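Local atomic coordinates of Ika8 (Synthetic construct, PDB entry 6G6O), a protein that is a computationally designed eight-bladed beta-propeller of WD40 type, made as a symmetrical artificial protein and not known to have a biological function. Residues R49-H54 with K78-G83; K144-V149 with W160-G165; S170-Q175 with T196-D201; F263-V268 with F303-V308. One frame throughout, in Å; residues are numbered along the deposited sequence.

In the fold
In chain order, the four contacts occur in series around the propeller: each closes before the next opens, and none nests or crosses. Contact 1 closes a 23-residue loop, tying the end of outer strand 47-51 and the turn beyond it to strand 77-81 of the next sheet. Contact 2 closes over 10 residues within one blade, holding the open end of the hairpin 147-152/157-161. The chain then runs through strand 167-170 into contact 3, which closes over 20 residues as the following loop packs on strand 197-201, across the chain's centre from contact 1 (centres about 37 Å apart). Contact 4, spanning 34 residues, joins the inner hairpin turns of two successive blades, 258-264/267-272 and 298-303/307-312.

Contact 1 of 4, residues R49-H54 with K78-G83; sequences RDHDGH and KVWYIG
Lys78 NZ donates to Gly53 O at 3.0 Å, the ammonium standing above the carbonyl plane, 44° out of it. A bend late in the lysine chain (chi3 70°) turns NZ onto this oxygen while CD stays over one face of the His54 ring, 3.7 Å from its centroid, as a CH-pi contact. The Asp52 carboxylate lies near the same ammonium, OD1 to NZ 4.2 Å, too long for a salt bridge, though the opposite charges probably attract. Next along, the His51 and Trp80 rings stack face to face, planes 13° apart and the imidazole centroid 3.6 Å from that of the six-membered ring. His51 NE2 sits over the indole, 3.3 Å from Trp80 CD2, and Asp52 OD1 lies over the opposite face of the imidazole. At the far end one water accepts from Arg49 NE at 2.9 Å and donates to Ile82 O at 2.7 Å; the direct bond from Arg49 NH1 to Gly83 O is weak. Ser70 OG, on strand 67-72, hydrogen-bonds His54 NE2 and, weakly, Trp80 NE1, recalling the Trp-Ser-His network of WD40 repeats. Strand 47-51 is itself the outer strand of the preceding blade, where His51 and Trp80 both touch Ile37 of strand 37-41.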
loop_
_atom_site.group_PDB
_atom_site.type_symbol
_atom_site.label_atom_id
_atom_site.label_comp_id
_atom_site.label_asym_id
_atom_site.label_seq_id
_atom_site.Cartn_x
_atom_site.Cartn_y
_atom_site.Cartn_z
ATOM N N ARG A 49 4.657 10.169 20.537
ATOM C CA ARG A 49 3.474 10.919 20.926
ATOM C C ARG A 49 2.229 10.152 20.514
ATOM O O ARG A 49 2.281 9.236 19.687
ATOM C CB ARG A 49 3.461 12.310 20.290
ATOM C CG ARG A 49 3.141 12.305 18.801
ATOM C CD ARG A 49 3.198 13.705 18.210
ATOM N NE ARG A 49 4.258 14.516 18.804
ATOM C CZ ARG A 49 4.056 15.455 19.722
ATOM N NH1 ARG A 49 5.080 16.141 20.210
ATOM N NH2 ARG A 49 2.828 15.701 20.160
ATOM N N ASP A 50 1.107 10.545 21.108
ATOM C CA ASP A 50 -0.215 10.086 20.699
ATOM C C ASP A 50 -0.830 11.182 19.838
ATOM O O ASP A 50 -1.221 12.237 20.349
ATOM C CB ASP A 50 -1.093 9.783 21.911
ATOM C CG ASP A 50 -0.915 8.370 22.426
ATOM O OD1 ASP A 50 -0.684 7.459 21.603
ATOM O OD2 ASP A 50 -1.009 8.170 23.655
ATOM N N HIS A 51 -0.897 10.943 18.532
ATOM C CA HIS A 51 -1.511 11.909 17.633
ATOM C C HIS A 51 -3.008 11.990 17.901
ATOM O O HIS A 51 -3.671 10.972 18.119
ATOM C CB HIS A 51 -1.248 11.521 16.177
ATOM C CG HIS A 51 -1.726 12.534 15.184
ATOM N ND1 HIS A 51 -2.727 12.271 14.274
ATOM C CD2 HIS A 51 -1.337 13.812 14.957
ATOM C CE1 HIS A 51 -2.936 13.343 13.530
ATOM N NE2 HIS A 51 -2.106 14.291 13.924
ATOM N N ASP A 52 -3.539 13.217 17.900
ATOM C CA ASP A 52 -4.973 13.396 18.106
ATOM C C ASP A 52 -5.793 12.654 17.061
ATOM O O ASP A 52 -6.953 12.318 17.322
ATOM C CB ASP A 52 -5.328 14.884 18.108
ATOM C CG ASP A 52 -4.494 15.685 17.134
ATOM O OD1 ASP A 52 -3.802 15.070 16.298
ATOM O OD2 ASP A 52 -4.526 16.932 17.208
ATOM N N GLY A 53 -5.213 12.386 15.895
ATOM C CA GLY A 53 -5.766 11.528 14.876
ATOM C C GLY A 53 -7.112 11.991 14.351
ATOM O O GLY A 53 -7.499 13.159 14.446
ATOM N N HIS A 54 -7.829 11.031 13.784
ATOM C CA HIS A 54 -9.154 11.245 13.232
ATOM C C HIS A 54 -10.197 10.607 14.138
ATOM O O HIS A 54 -9.911 9.678 14.897
ATOM C CB HIS A 54 -9.264 10.660 11.820
ATOM C CG HIS A 54 -8.091 10.967 10.939
ATOM N ND1 HIS A 54 -8.174 11.828 9.866
ATOM C CD2 HIS A 54 -6.814 10.519 10.964
ATOM C CE1 HIS A 54 -6.997 11.900 9.271
ATOM N NE2 HIS A 54 -6.154 11.118 9.919
ATOM N N LYS A 78 -5.501 14.525 6.577
ATOM C CA LYS A 78 -4.746 15.439 7.418
ATOM C C LYS A 78 -3.265 15.363 7.078
ATOM O O LYS A 78 -2.742 14.290 6.764
ATOM C CB LYS A 78 -4.970 15.134 8.904
ATOM C CG LYS A 78 -6.421 15.289 9.333
ATOM C CD LYS A 78 -6.641 14.908 10.791
ATOM C CE LYS A 78 -6.022 15.922 11.738
ATOM N NZ LYS A 78 -6.456 15.695 13.146
ATOM N N VAL A 79 -2.605 16.516 7.134
ATOM C CA VAL A 79 -1.177 16.652 6.868
ATOM C C VAL A 79 -0.549 17.285 8.101
ATOM O O VAL A 79 -0.939 18.390 8.500
ATOM C CB VAL A 79 -0.911 17.505 5.617
ATOM C CG1 VAL A 79 0.579 17.677 5.393
ATOM C CG2 VAL A 79 -1.578 16.884 4.398
ATOM N N TRP A 80 0.412 16.594 8.711
ATOM C CA TRP A 80 0.945 17.071 9.977
ATOM C C TRP A 80 2.429 16.750 10.097
ATOM O O TRP A 80 2.966 15.892 9.391
ATOM C CB TRP A 80 0.170 16.494 11.171
ATOM C CG TRP A 80 -0.208 15.047 11.058
ATOM C CD1 TRP A 80 -1.215 14.516 10.307
ATOM C CD2 TRP A 80 0.396 13.948 11.752
ATOM N NE1 TRP A 80 -1.265 13.154 10.475
ATOM C CE2 TRP A 80 -0.288 12.780 11.359
ATOM C CE3 TRP A 80 1.453 13.837 12.661
ATOM C CZ2 TRP A 80 0.052 11.517 11.842
ATOM C CZ3 TRP A 80 1.789 12.585 13.141
ATOM C CH2 TRP A 80 1.090 11.441 12.731
ATOM N N TYR A 81 3.078 17.466 11.013
ATOM C CA TYR A 81 4.507 17.326 11.259
ATOM C C TYR A 81 4.769 16.112 12.144
ATOM O O TYR A 81 4.134 15.948 13.189
ATOM C CB TYR A 81 5.039 18.598 11.922
ATOM C CG TYR A 81 6.543 18.684 12.039
ATOM C CD1 TYR A 81 7.364 18.382 10.963
ATOM C CD2 TYR A 81 7.139 19.092 13.226
ATOM C CE1 TYR A 81 8.739 18.467 11.071
ATOM C CE2 TYR A 81 8.511 19.181 13.341
ATOM C CZ TYR A 81 9.305 18.868 12.263
ATOM O OH TYR A 81 10.671 18.958 12.375
ATOM N N ILE A 82 5.712 15.265 11.727
ATOM C CA ILE A 82 5.980 14.041 12.476
ATOM C C ILE A 82 6.561 14.353 13.851
ATOM O O ILE A 82 6.317 13.617 14.816
ATOM C CB ILE A 82 6.905 13.112 11.665
ATOM C CG1 ILE A 82 7.021 11.746 12.344
ATOM C CG2 ILE A 82 8.278 13.737 11.472
ATOM C CD1 ILE A 82 5.712 11.006 12.428
ATOM N N GLY A 83 7.312 15.449 13.976
ATOM C CA GLY A 83 7.964 15.748 15.238
ATOM C C GLY A 83 7.018 16.259 16.304
ATOM O O GLY A 83 7.212 15.983 17.492
HETATM O O HOH W 1 6.181 12.910 17.390
#

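Contact 2 of 4, residues K144-V149 with W160-G165; sequences KDNIVV and WYIGTG
Asn146 O lies over one face of the Tyr161 ring, offset toward the rim and 3.4 Å from CD1, while Asn146 CB reaches the phenol end. Tyr161 CG is anti to the backbone N (chi1 -164°), which swings the ring across the hairpin; there Ile147 CG1 meets CD1 obliquely at 3.6 Å. Trp160 instead presents an edge: Val148 O lies near the indole plane beside CD1. The ring also meets that of His131, on strand 127-131 of the preceding blade. Between Tyr161 and Trp160, which leave opposite faces, runs the antiparallel pairing. Val148 and Trp160 form a hydrogen-bonded pair, with Val148 N to Trp160 O at 2.9 Å and Trp160 N to Val148 O at 2.8 Å. Ile147 and Tyr161 are the adjoining non-hydrogen-bonded pair. One further bond, Ile162 N to Asn146 O at 2.9 Å, extends the pairing beyond the strand end, into the type I' turn from Lys144 to Ile147. On the sheet face carrying Val148, its CG2 packs against Ile162 CG1 at 3.7 Å, next to Phe143 and Val109. Nearly straight backbone bonds fix the hairpin register, apolar contacts form on both faces, and Asn146 O accepts an amide while merely packing over Tyr161.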
loop_
_atom_site.group_PDB
_atom_site.type_symbol
_atom_site.label_atom_id
_atom_site.label_comp_id
_atom_site.label_asym_id
_atom_site.label_seq_id
_atom_site.Cartn_x
_atom_site.Cartn_y
_atom_site.Cartn_z
ATOM N N LYS A 144 3.521 9.427 -9.643
ATOM C CA LYS A 144 4.899 9.846 -9.853
ATOM C C LYS A 144 4.945 10.800 -11.038
ATOM O O LYS A 144 4.188 10.637 -11.998
ATOM C CB LYS A 144 5.837 8.656 -10.120
ATOM C CG LYS A 144 5.798 7.545 -9.081
ATOM C CD LYS A 144 5.690 6.175 -9.737
ATOM C CE LYS A 144 5.225 5.119 -8.743
ATOM N NZ LYS A 144 4.955 3.808 -9.401
ATOM N N ASP A 145 5.832 11.793 -10.957
ATOM C CA ASP A 145 6.152 12.678 -12.080
ATOM C C ASP A 145 4.903 13.347 -12.651
ATOM O O ASP A 145 4.661 13.341 -13.860
ATOM C CB ASP A 145 6.903 11.914 -13.172
ATOM C CG ASP A 145 8.350 11.653 -12.810
ATOM O OD1 ASP A 145 9.039 12.604 -12.385
ATOM O OD2 ASP A 145 8.799 10.495 -12.948
ATOM N N ASN A 146 4.104 13.934 -11.760
ATOM C CA ASN A 146 2.867 14.628 -12.116
ATOM C C ASN A 146 1.894 13.736 -12.882
ATOM O O ASN A 146 1.011 14.235 -13.586
ATOM C CB ASN A 146 3.155 15.902 -12.920
ATOM C CG ASN A 146 3.461 17.094 -12.035
ATOM O OD1 ASN A 146 2.756 17.356 -11.060
ATOM N ND2 ASN A 146 4.515 17.828 -12.374
ATOM N N ILE A 147 2.037 12.419 -12.758
ATOM C CA ILE A 147 1.164 11.458 -13.418
ATOM C C ILE A 147 0.521 10.590 -12.348
ATOM O O ILE A 147 1.222 9.988 -11.526
ATOM C CB ILE A 147 1.931 10.592 -14.435
ATOM C CG1 ILE A 147 2.544 11.464 -15.533
ATOM C CG2 ILE A 147 1.014 9.536 -15.037
ATOM C CD1 ILE A 147 3.345 10.687 -16.556
ATOM N N VAL A 148 -0.807 10.530 -12.358
ATOM C CA VAL A 148 -1.576 9.722 -11.420
ATOM C C VAL A 148 -2.163 8.539 -12.174
ATOM O O VAL A 148 -2.818 8.716 -13.208
ATOM C CB VAL A 148 -2.688 10.544 -10.745
ATOM C CG1 VAL A 148 -3.480 9.673 -9.782
ATOM C CG2 VAL A 148 -2.100 11.745 -10.029
ATOM N N VAL A 149 -1.925 7.335 -11.661
ATOM C CA VAL A 149 -2.508 6.112 -12.198
ATOM C C VAL A 149 -3.360 5.494 -11.100
ATOM O O VAL A 149 -2.844 5.143 -10.031
ATOM C CB VAL A 149 -1.437 5.128 -12.688
ATOM C CG1 VAL A 149 -2.087 3.945 -13.380
ATOM C CG2 VAL A 149 -0.473 5.830 -13.629
ATOM N N TRP A 160 -4.134 10.062 -15.331
ATOM C CA TRP A 160 -4.339 11.502 -15.382
ATOM C C TRP A 160 -3.001 12.220 -15.284
ATOM O O TRP A 160 -2.062 11.735 -14.646
ATOM C CB TRP A 160 -5.248 11.994 -14.245
ATOM C CG TRP A 160 -6.422 11.117 -13.942
ATOM C CD1 TRP A 160 -6.411 9.942 -13.247
ATOM C CD2 TRP A 160 -7.788 11.358 -14.303
ATOM N NE1 TRP A 160 -7.685 9.431 -13.164
ATOM C CE2 TRP A 160 -8.548 10.282 -13.803
ATOM C CE3 TRP A 160 -8.441 12.377 -15.005
ATOM C CZ2 TRP A 160 -9.928 10.195 -13.983
ATOM C CZ3 TRP A 160 -9.811 12.290 -15.181
ATOM C CH2 TRP A 160 -10.539 11.207 -14.673
ATOM N N TYR A 161 -2.923 13.387 -15.915
ATOM C CA TYR A 161 -1.785 14.283 -15.764
ATOM C C TYR A 161 -2.210 15.459 -14.898
ATOM O O TYR A 161 -3.167 16.167 -15.233
ATOM C CB TYR A 161 -1.262 14.767 -17.116
ATOM C CG TYR A 161 0.126 15.357 -17.023
ATOM C CD1 TYR A 161 1.248 14.538 -17.008
ATOM C CD2 TYR A 161 0.316 16.731 -16.931
ATOM C CE1 TYR A 161 2.520 15.070 -16.914
ATOM C CE2 TYR A 161 1.586 17.271 -16.836
ATOM C CZ TYR A 161 2.683 16.436 -16.828
ATOM O OH TYR A 161 3.951 16.966 -16.735
ATOM N N ILE A 162 -1.501 15.659 -13.785
ATOM C CA ILE A 162 -1.863 16.710 -12.844
ATOM C C ILE A 162 -1.706 18.075 -13.500
ATOM O O ILE A 162 -0.740 18.333 -14.230
ATOM C CB ILE A 162 -1.009 16.593 -11.570
ATOM C CG1 ILE A 162 -1.304 15.269 -10.863
ATOM C CG2 ILE A 162 -1.254 17.776 -10.637
ATOM C CD1 ILE A 162 -0.984 15.275 -9.388
ATOM N N GLY A 163 -2.669 18.957 -13.241
ATOM C CA GLY A 163 -2.673 20.274 -13.844
ATOM C C GLY A 163 -3.584 20.333 -15.051
ATOM O O GLY A 163 -4.489 21.170 -15.119
ATOM N N THR A 164 -3.347 19.439 -16.014
ATOM C CA THR A 164 -4.227 19.349 -17.173
ATOM C C THR A 164 -5.602 18.820 -16.786
ATOM O O THR A 164 -6.604 19.186 -17.410
ATOM C CB THR A 164 -3.596 18.459 -18.244
ATOM O OG1 THR A 164 -2.219 18.816 -18.410
ATOM C CG2 THR A 164 -4.319 18.621 -19.573
ATOM N N GLY A 165 -5.671 17.966 -15.763
ATOM C CA GLY A 165 -6.925 17.426 -15.291
ATOM C C GLY A 165 -7.531 16.341 -16.152
ATOM O O GLY A 165 -8.354 15.564 -15.653
#

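Contact 3 of 4, residues S170-Q175 with T196-D201; sequences SLEGHQ and TIKVWD
Thr196, the first residue of the strand-bearing segment to meet loop 170-175, accepts a hydrogen bond from His174 ND1 at 3.1 Å. The bond is straight, 164° at the hydrogen, and OG1 lies in the imidazole plane at the ring's edge. Asp194 OD1 is a second partner of this hydroxyl. Ile197 turns to the other side, and Lys198 comes next. Its chain, extended beyond CG, runs past His174 in the opposite direction and sets CD over the centre of one ring face, 3.9 Å from the centroid. That reach delivers NZ to Gly173 O at 2.9 Å, in the carbonyl plane. A water links the ammonium, weakly, to Gln175 NE2, and Glu172 OE2 lies 4.4 Å from NZ, too far for a salt bridge but probably mildly attractive. Trp200 then spreads its indole under the loop: Leu171 CB stands over the centre of the six-membered ring, Leu171 CD2 reaches Trp200 CB at 3.9 Å, and Gly173 N comes to 3.3 Å from CH2. Trp200 NE1 and His174 NE2 both hydrogen-bond Ser190 OG, giving the Trp-Ser-His network characteristic of WD40 repeats, here continued through Thr196 to Asp194. With partners at both nitrogens, the buried imidazole has its rotation fixed. ND1 acts as the donor, and the same loop offers a carbonyl to the lysine and an apolar lid to the tryptophan.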
loop_
_atom_site.group_PDB
_atom_site.type_symbol
_atom_site.label_atom_id
_atom_site.label_comp_id
_atom_site.label_asym_id
_atom_site.label_seq_id
_atom_site.Cartn_x
_atom_site.Cartn_y
_atom_site.Cartn_z
ATOM N N SER A 170 -6.392 5.952 -22.419
ATOM C CA SER A 170 -7.507 5.170 -21.902
ATOM C C SER A 170 -7.145 3.694 -21.961
ATOM O O SER A 170 -6.730 3.193 -23.012
ATOM C CB SER A 170 -8.788 5.443 -22.695
ATOM O OG SER A 170 -8.687 4.950 -24.019
ATOM N N LEU A 171 -7.299 3.004 -20.835
ATOM C CA LEU A 171 -6.927 1.603 -20.708
ATOM C C LEU A 171 -8.172 0.740 -20.566
ATOM O O LEU A 171 -9.142 1.133 -19.908
ATOM C CB LEU A 171 -6.003 1.393 -19.505
ATOM C CG LEU A 171 -4.827 2.368 -19.395
ATOM C CD1 LEU A 171 -4.059 2.140 -18.104
ATOM C CD2 LEU A 171 -3.905 2.241 -20.598
ATOM N N GLU A 172 -8.140 -0.442 -21.188
ATOM C CA GLU A 172 -9.285 -1.345 -21.125
ATOM C C GLU A 172 -9.527 -1.847 -19.707
ATOM O O GLU A 172 -10.666 -2.170 -19.350
ATOM C CB GLU A 172 -9.076 -2.519 -22.084
ATOM C CG GLU A 172 -10.234 -3.506 -22.136
ATOM C CD GLU A 172 -9.991 -4.644 -23.112
ATOM O OE1 GLU A 172 -10.954 -5.064 -23.789
ATOM O OE2 GLU A 172 -8.839 -5.117 -23.203
ATOM N N GLY A 173 -8.481 -1.913 -18.887
ATOM C CA GLY A 173 -8.659 -2.345 -17.517
ATOM C C GLY A 173 -8.918 -3.840 -17.413
ATOM O O GLY A 173 -8.671 -4.619 -18.335
ATOM N N HIS A 174 -9.437 -4.231 -16.255
ATOM C CA HIS A 174 -9.678 -5.626 -15.930
ATOM C C HIS A 174 -11.168 -5.866 -15.726
ATOM O O HIS A 174 -11.968 -4.931 -15.640
ATOM C CB HIS A 174 -8.907 -6.039 -14.668
ATOM C CG HIS A 174 -7.429 -5.811 -14.757
ATOM N ND1 HIS A 174 -6.515 -6.839 -14.686
ATOM C CD2 HIS A 174 -6.708 -4.676 -14.908
ATOM C CE1 HIS A 174 -5.294 -6.346 -14.790
ATOM N NE2 HIS A 174 -5.383 -5.036 -14.926
ATOM N N GLN A 175 -11.533 -7.143 -15.652
ATOM C CA GLN A 175 -12.876 -7.553 -15.273
ATOM C C GLN A 175 -12.995 -7.843 -13.781
ATOM O O GLN A 175 -13.993 -8.430 -13.352
ATOM C CB GLN A 175 -13.303 -8.788 -16.071
ATOM C CG GLN A 175 -13.067 -8.688 -17.567
ATOM C CD GLN A 175 -13.421 -9.972 -18.295
ATOM O OE1 GLN A 175 -14.493 -10.541 -18.086
ATOM N NE2 GLN A 175 -12.518 -10.436 -19.151
ATOM N N THR A 196 -5.198 -11.903 -12.861
ATOM C CA THR A 196 -4.719 -11.384 -14.134
ATOM C C THR A 196 -3.753 -10.226 -13.916
ATOM O O THR A 196 -3.914 -9.424 -12.993
ATOM C CB THR A 196 -5.891 -10.926 -15.004
ATOM O OG1 THR A 196 -6.630 -9.907 -14.321
ATOM C CG2 THR A 196 -6.814 -12.095 -15.316
ATOM N N ILE A 197 -2.740 -10.147 -14.775
ATOM C CA ILE A 197 -1.767 -9.064 -14.759
ATOM C C ILE A 197 -1.660 -8.516 -16.173
ATOM O O ILE A 197 -1.400 -9.270 -17.117
ATOM C CB ILE A 197 -0.391 -9.535 -14.246
ATOM C CG1 ILE A 197 -0.419 -9.703 -12.723
ATOM C CG2 ILE A 197 0.704 -8.562 -14.669
ATOM C CD1 ILE A 197 -0.083 -8.444 -11.953
ATOM N N LYS A 198 -1.863 -7.210 -16.320
ATOM C CA LYS A 198 -1.917 -6.570 -17.627
ATOM C C LYS A 198 -0.879 -5.463 -17.704
ATOM O O LYS A 198 -0.806 -4.607 -16.816
ATOM C CB LYS A 198 -3.318 -6.020 -17.899
ATOM C CG LYS A 198 -4.371 -7.110 -18.032
ATOM C CD LYS A 198 -5.666 -6.576 -18.613
ATOM C CE LYS A 198 -6.688 -7.684 -18.784
ATOM N NZ LYS A 198 -7.904 -7.203 -19.490
ATOM N N VAL A 199 -0.081 -5.485 -18.769
ATOM C CA VAL A 199 0.982 -4.514 -18.999
ATOM C C VAL A 199 0.546 -3.606 -20.140
ATOM O O VAL A 199 0.292 -4.076 -21.256
ATOM C CB VAL A 199 2.316 -5.205 -19.319
ATOM C CG1 VAL A 199 3.331 -4.195 -19.824
ATOM C CG2 VAL A 199 2.835 -5.926 -18.088
ATOM N N TRP A 200 0.460 -2.309 -19.862
ATOM C CA TRP A 200 -0.075 -1.339 -20.803
ATOM C C TRP A 200 1.021 -0.421 -21.320
ATOM O O TRP A 200 2.116 -0.338 -20.759
ATOM C CB TRP A 200 -1.174 -0.493 -20.156
ATOM C CG TRP A 200 -2.198 -1.292 -19.440
ATOM C CD1 TRP A 200 -2.191 -1.642 -18.123
ATOM C CD2 TRP A 200 -3.393 -1.845 -19.998
ATOM N NE1 TRP A 200 -3.308 -2.381 -17.826
ATOM C CE2 TRP A 200 -4.063 -2.519 -18.960
ATOM C CE3 TRP A 200 -3.961 -1.835 -21.275
ATOM C CZ2 TRP A 200 -5.272 -3.176 -19.159
ATOM C CZ3 TRP A 200 -5.162 -2.489 -21.470
ATOM C CH2 TRP A 200 -5.804 -3.152 -20.418
ATOM N N ASP A 201 0.698 0.281 -22.399
ATOM C CA ASP A 201 1.566 1.305 -22.959
ATOM C C ASP A 201 1.032 2.669 -22.535
ATOM O O ASP A 201 -0.119 3.003 -22.830
ATOM C CB ASP A 201 1.646 1.190 -24.479
ATOM C CG ASP A 201 2.780 2.004 -25.066
ATOM O OD1 ASP A 201 2.685 3.249 -25.064
ATOM O OD2 ASP A 201 3.778 1.406 -25.520
HETATM O O HOH W 2 -9.395 -9.978 -18.581
#

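Contact 4 of 4, residues F263-V268 with F303-V308; sequences FSKNIV and FKDNIV
Two neighbouring blades of the beta-propeller meet here through the turns of their inner hairpins, 258-264/267-272 and 298-303/307-312. The first hairpin closes with a type II' turn from Ser264 to Ile267, bonded both ways between these two residues: Ser264 N to Ile267 O at 3.1 Å and Ile267 N to Ser264 O at 3.2 Å. Phe303 of the following blade brings the CD2–CE2 side of its ring to this turn. With CG anti to the backbone N (chi1 -171°), the side chain extends toward the neighbouring sheet and brings CD2 to 3.6 Å from Ser264 CB. Its CE2 atom meets Ile267 CG2 at 3.5 Å, the two side chains crossing at about a right angle, and both of these approaches to the ring are oblique. Ile267 O lies in the ring plane, at the edge, 3.9 Å from Phe303 CE2. No hydrogen bond spans the two segments. The preceding blade interface repeats the pattern, since Phe263 of this hairpin touches Ile227 and Val229 of strand 227-232. On the exposed side of the turns, Lys265 bends at chi3 (-90°) and points its ammonium at the neighbouring turn, making a long salt bridge with Asp305 of 3.7 Å from NZ to OD1. This distance suggests a modest attraction. Beside the ring, Ile267 CD1 lies 3.8 Å from Asn306 OD1.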
loop_
_atom_site.group_PDB
_atom_site.type_symbol
_atom_site.label_atom_id
_atom_site.label_comp_id
_atom_site.label_asym_id
_atom_site.label_seq_id
_atom_site.Cartn_x
_atom_site.Cartn_y
_atom_site.Cartn_z
ATOM N N PHE A 263 8.296 -6.417 -0.297
ATOM C CA PHE A 263 9.290 -6.784 -1.301
ATOM C C PHE A 263 10.346 -5.693 -1.352
ATOM O O PHE A 263 10.029 -4.535 -1.641
ATOM C CB PHE A 263 8.622 -6.970 -2.668
ATOM C CG PHE A 263 9.514 -7.568 -3.720
ATOM C CD1 PHE A 263 10.725 -8.154 -3.392
ATOM C CD2 PHE A 263 9.126 -7.546 -5.051
ATOM C CE1 PHE A 263 11.534 -8.699 -4.373
ATOM C CE2 PHE A 263 9.927 -8.091 -6.034
ATOM C CZ PHE A 263 11.134 -8.665 -5.696
ATOM N N SER A 264 11.593 -6.063 -1.069
ATOM C CA SER A 264 12.698 -5.110 -1.048
ATOM C C SER A 264 13.976 -5.849 -1.410
ATOM O O SER A 264 14.385 -6.765 -0.690
ATOM C CB SER A 264 12.827 -4.445 0.325
ATOM O OG SER A 264 13.903 -3.523 0.349
ATOM N N LYS A 265 14.598 -5.449 -2.519
ATOM C CA LYS A 265 15.813 -6.081 -3.041
ATOM C C LYS A 265 15.489 -7.544 -3.324
ATOM O O LYS A 265 14.604 -7.806 -4.157
ATOM C CB LYS A 265 16.972 -5.820 -2.075
ATOM C CG LYS A 265 17.770 -4.564 -2.397
ATOM C CD LYS A 265 18.447 -3.992 -1.161
ATOM C CE LYS A 265 17.544 -2.999 -0.447
ATOM N NZ LYS A 265 18.285 -2.206 0.575
ATOM N N ASN A 266 16.144 -8.509 -2.683
ATOM C CA ASN A 266 15.940 -9.921 -2.981
ATOM C C ASN A 266 15.123 -10.641 -1.917
ATOM O O ASN A 266 15.088 -11.875 -1.907
ATOM C CB ASN A 266 17.289 -10.624 -3.160
ATOM C CG ASN A 266 17.989 -10.225 -4.444
ATOM O OD1 ASN A 266 17.356 -9.755 -5.390
ATOM N ND2 ASN A 266 19.304 -10.412 -4.482
ATOM N N ILE A 267 14.457 -9.908 -1.029
ATOM C CA ILE A 267 13.772 -10.490 0.117
ATOM C C ILE A 267 12.284 -10.190 0.009
ATOM O O ILE A 267 11.889 -9.030 -0.155
ATOM C CB ILE A 267 14.346 -9.958 1.443
ATOM C CG1 ILE A 267 15.786 -10.442 1.624
ATOM C CG2 ILE A 267 13.488 -10.402 2.615
ATOM C CD1 ILE A 267 16.615 -9.561 2.531
ATOM N N VAL A 268 11.465 -11.234 0.103
ATOM C CA VAL A 268 10.012 -11.114 0.132
ATOM C C VAL A 268 9.530 -11.504 1.521
ATOM O O VAL A 268 9.909 -12.560 2.042
ATOM C CB VAL A 268 9.348 -11.993 -0.943
ATOM C CG1 VAL A 268 7.854 -12.119 -0.680
ATOM C CG2 VAL A 268 9.604 -11.421 -2.324
ATOM N N PHE A 303 8.850 -2.632 5.172
ATOM C CA PHE A 303 10.152 -3.283 5.061
ATOM C C PHE A 303 11.153 -2.272 4.522
ATOM O O PHE A 303 11.043 -1.845 3.369
ATOM C CB PHE A 303 10.066 -4.508 4.151
ATOM C CG PHE A 303 11.302 -5.356 4.143
ATOM C CD1 PHE A 303 12.242 -5.256 5.154
ATOM C CD2 PHE A 303 11.521 -6.264 3.122
ATOM C CE1 PHE A 303 13.375 -6.038 5.143
ATOM C CE2 PHE A 303 12.653 -7.048 3.105
ATOM C CZ PHE A 303 13.582 -6.935 4.118
ATOM N N LYS A 304 12.130 -1.897 5.346
ATOM C CA LYS A 304 13.173 -0.962 4.937
ATOM C C LYS A 304 14.491 -1.374 5.574
ATOM O O LYS A 304 14.619 -1.351 6.802
ATOM C CB LYS A 304 12.819 0.477 5.327
ATOM C CG LYS A 304 13.983 1.445 5.180
ATOM C CD LYS A 304 13.604 2.865 5.559
ATOM C CE LYS A 304 14.819 3.777 5.501
ATOM N NZ LYS A 304 14.451 5.214 5.610
ATOM N N ASP A 305 15.461 -1.750 4.739
ATOM C CA ASP A 305 16.834 -2.025 5.166
ATOM C C ASP A 305 16.881 -3.127 6.228
ATOM O O ASP A 305 17.327 -2.923 7.359
ATOM C CB ASP A 305 17.512 -0.746 5.669
ATOM C CG ASP A 305 17.929 0.179 4.540
ATOM O OD1 ASP A 305 18.737 -0.246 3.687
ATOM O OD2 ASP A 305 17.451 1.332 4.508
ATOM N N ASN A 306 16.408 -4.310 5.834
ATOM C CA ASN A 306 16.429 -5.519 6.658
ATOM C C ASN A 306 15.662 -5.359 7.970
ATOM O O ASN A 306 15.907 -6.097 8.930
ATOM C CB ASN A 306 17.867 -5.974 6.935
ATOM C CG ASN A 306 18.546 -6.524 5.698
ATOM O OD1 ASN A 306 18.365 -7.688 5.340
ATOM N ND2 ASN A 306 19.329 -5.686 5.032
ATOM N N ILE A 307 14.726 -4.414 8.028
ATOM C CA ILE A 307 13.861 -4.220 9.187
ATOM C C ILE A 307 12.423 -4.408 8.728
ATOM O O ILE A 307 11.965 -3.717 7.810
ATOM C CB ILE A 307 14.050 -2.836 9.828
ATOM C CG1 ILE A 307 15.410 -2.748 10.519
ATOM C CG2 ILE A 307 12.935 -2.553 10.820
ATOM C CD1 ILE A 307 15.632 -1.446 11.253
ATOM N N VAL A 308 11.715 -5.334 9.366
ATOM C CA VAL A 308 10.320 -5.624 9.052
ATOM C C VAL A 308 9.458 -5.080 10.181
ATOM O O VAL A 308 9.616 -5.480 11.341
ATOM C CB VAL A 308 10.083 -7.128 8.855
ATOM C CG1 VAL A 308 8.608 -7.403 8.619
ATOM C CG2 VAL A 308 10.917 -7.647 7.700
#